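Long-range contact in ethylbenzene dehydrogenase alpha-subunit (Aromatoleum aromaticum, PDB 2IVF), which is the large subunit of a molybdenum enzyme of the molybdopterin oxidoreductase family, holding two pterin guanine dinucleotide cofactors, a molybdenum atom and an iron/sulfur cluster: residues S214-V219 with Y954-G959. Numbering follows the deposited sequence.
Sequences SPDINV and YYFMNG
Asp216 reaches across to the 954-959 loop with one carboxylate oxygen, OD2, which takes two hydrogen bonds. Tyr954 OH donates the first, very short at 2.4 Å from Asp216 OD2, with the oxygen lying at the edge of the phenol ring and close to its plane. The second comes from Met957 N, 2.7 Å from Asp216 OD2, onto the syn lone pair of that oxygen, with an N-H...O angle of 155°. With chi1 at -168°, CG of Asp216 stands opposite the backbone N and the carboxylate extends toward the loop. OD1 of Asp216, the N-cap of helix 217-221, accepts from Val219 N at 3.3 Å and weakly from Asn218 N. A helix start thus meets a type II beta turn, Tyr955 to Asn958, in the buried interior of this molybdopterin oxidoreductase chain. Beside the carboxylate, Ile217 CG2 touches the CE1-CZ side of Phe956, 3.8 Å from CE1, and Met957 CG covers the centre of one face of the Phe956 ring. Asn218 OD1 lies 3.3 Å from Met957 SD, while Asn218 ND2 is hydrogen-bonded to Asp223 O. Val219, though equally buried, makes a sparser contact: CG2 lies 3.5 Å from Gly959 O but 4.4 Å from Tyr954 CE1.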
loop_
_atom_site.group_PDB
_atom_site.type_symbol
_atom_site.label_atom_id
_atom_site.label_comp_id
_atom_site.label_asym_id
_atom_site.label_seq_id
_atom_site.Cartn_x
_atom_site.Cartn_y
_atom_site.Cartn_z
ATOM N N SER A 214 16.967 12.322 -21.790
ATOM C CA SER A 214 16.335 11.634 -20.664
ATOM C C SER A 214 16.035 12.625 -19.522
ATOM O O SER A 214 16.880 12.871 -18.650
ATOM C CB SER A 214 17.183 10.479 -20.131
ATOM O OG SER A 214 17.845 9.742 -21.162
ATOM N N PRO A 215 14.852 13.241 -19.547
ATOM C CA PRO A 215 14.472 14.066 -18.433
ATOM C C PRO A 215 14.703 13.394 -17.085
ATOM O O PRO A 215 14.476 12.169 -16.925
ATOM C CB PRO A 215 12.994 14.324 -18.711
ATOM C CG PRO A 215 12.922 14.413 -20.194
ATOM C CD PRO A 215 13.860 13.325 -20.643
ATOM N N ASP A 216 15.218 14.181 -16.151
ATOM C CA ASP A 216 15.648 13.674 -14.799
ATOM C C ASP A 216 14.508 13.046 -14.017
ATOM O O ASP A 216 13.539 13.723 -13.713
ATOM C CB ASP A 216 16.210 14.836 -14.003
ATOM C CG ASP A 216 16.925 14.424 -12.758
ATOM O OD1 ASP A 216 16.351 13.692 -11.924
ATOM O OD2 ASP A 216 18.078 14.888 -12.584
ATOM N N ILE A 217 14.629 11.762 -13.698
ATOM C CA ILE A 217 13.573 11.017 -13.035
ATOM C C ILE A 217 13.176 11.697 -11.725
ATOM O O ILE A 217 12.020 11.938 -11.473
ATOM C CB ILE A 217 13.981 9.536 -12.799
ATOM C CG1 ILE A 217 13.013 8.818 -11.835
ATOM C CG2 ILE A 217 15.406 9.416 -12.251
ATOM C CD1 ILE A 217 11.609 8.648 -12.392
ATOM N N ASN A 218 14.148 12.018 -10.877
ATOM C CA ASN A 218 13.810 12.521 -9.541
ATOM C C ASN A 218 13.184 13.886 -9.504
ATOM O O ASN A 218 12.288 14.141 -8.704
ATOM C CB ASN A 218 15.033 12.480 -8.640
ATOM C CG ASN A 218 15.094 11.220 -7.914
ATOM O OD1 ASN A 218 15.493 10.189 -8.462
ATOM N ND2 ASN A 218 14.577 11.237 -6.690
ATOM N N VAL A 219 13.664 14.755 -10.365
ATOM C CA VAL A 219 13.104 16.094 -10.490
ATOM C C VAL A 219 11.674 15.963 -11.091
ATOM O O VAL A 219 10.761 16.737 -10.743
ATOM C CB VAL A 219 14.030 16.938 -11.316
ATOM C CG1 VAL A 219 13.519 18.399 -11.471
ATOM C CG2 VAL A 219 15.460 16.905 -10.660
ATOM N N TYR A 954 22.771 21.968 -10.578
ATOM C CA TYR A 954 22.100 20.780 -11.024
ATOM C C TYR A 954 23.106 19.703 -11.387
ATOM O O TYR A 954 24.072 19.938 -12.130
ATOM C CB TYR A 954 21.184 21.063 -12.237
ATOM C CG TYR A 954 20.629 19.780 -12.832
ATOM C CD1 TYR A 954 19.738 18.992 -12.109
ATOM C CD2 TYR A 954 21.060 19.299 -14.065
ATOM C CE1 TYR A 954 19.242 17.777 -12.629
ATOM C CE2 TYR A 954 20.550 18.100 -14.591
ATOM C CZ TYR A 954 19.671 17.341 -13.867
ATOM O OH TYR A 954 19.181 16.141 -14.359
ATOM N N TYR A 955 22.860 18.517 -10.859
ATOM C CA TYR A 955 23.422 17.295 -11.407
ATOM C C TYR A 955 22.331 16.261 -11.132
ATOM O O TYR A 955 21.321 16.593 -10.512
ATOM C CB TYR A 955 24.756 16.945 -10.760
ATOM C CG TYR A 955 24.706 16.815 -9.245
ATOM C CD1 TYR A 955 24.330 15.616 -8.653
ATOM C CD2 TYR A 955 25.077 17.869 -8.399
ATOM C CE1 TYR A 955 24.292 15.465 -7.267
ATOM C CE2 TYR A 955 25.021 17.710 -6.982
ATOM C CZ TYR A 955 24.647 16.506 -6.433
ATOM O OH TYR A 955 24.586 16.300 -5.039
ATOM N N PHE A 956 22.536 15.035 -11.600
ATOM C CA PHE A 956 21.471 14.047 -11.704
ATOM C C PHE A 956 20.738 13.896 -10.363
ATOM O O PHE A 956 21.373 13.736 -9.313
ATOM C CB PHE A 956 22.063 12.725 -12.183
ATOM C CG PHE A 956 21.065 11.586 -12.288
ATOM C CD1 PHE A 956 19.826 11.760 -12.886
ATOM C CD2 PHE A 956 21.415 10.322 -11.839
ATOM C CE1 PHE A 956 18.926 10.693 -12.994
ATOM C CE2 PHE A 956 20.511 9.251 -11.944
ATOM C CZ PHE A 956 19.271 9.453 -12.522
ATOM N N MET A 957 19.403 13.972 -10.444
ATOM C CA MET A 957 18.463 13.905 -9.329
ATOM C C MET A 957 18.478 15.077 -8.354
ATOM O O MET A 957 17.679 15.105 -7.393
ATOM C CB MET A 957 18.651 12.593 -8.568
ATOM C CG MET A 957 18.555 11.384 -9.465
ATOM S SD MET A 957 18.735 9.853 -8.553
ATOM C CE MET A 957 20.258 10.265 -7.736
ATOM N N ASN A 958 19.350 16.048 -8.588
ATOM C CA ASN A 958 19.609 17.091 -7.620
ATOM C C ASN A 958 19.594 18.464 -8.254
ATOM O O ASN A 958 20.466 18.808 -9.012
ATOM C CB ASN A 958 20.986 16.883 -6.982
ATOM C CG ASN A 958 21.039 15.675 -6.116
ATOM O OD1 ASN A 958 20.950 15.779 -4.890
ATOM N ND2 ASN A 958 21.157 14.502 -6.735
ATOM N N GLY A 959 18.599 19.258 -7.925
ATOM C CA GLY A 959 18.595 20.648 -8.359
ATOM C C GLY A 959 17.698 20.843 -9.557
ATOM O O GLY A 959 17.085 19.901 -10.041
#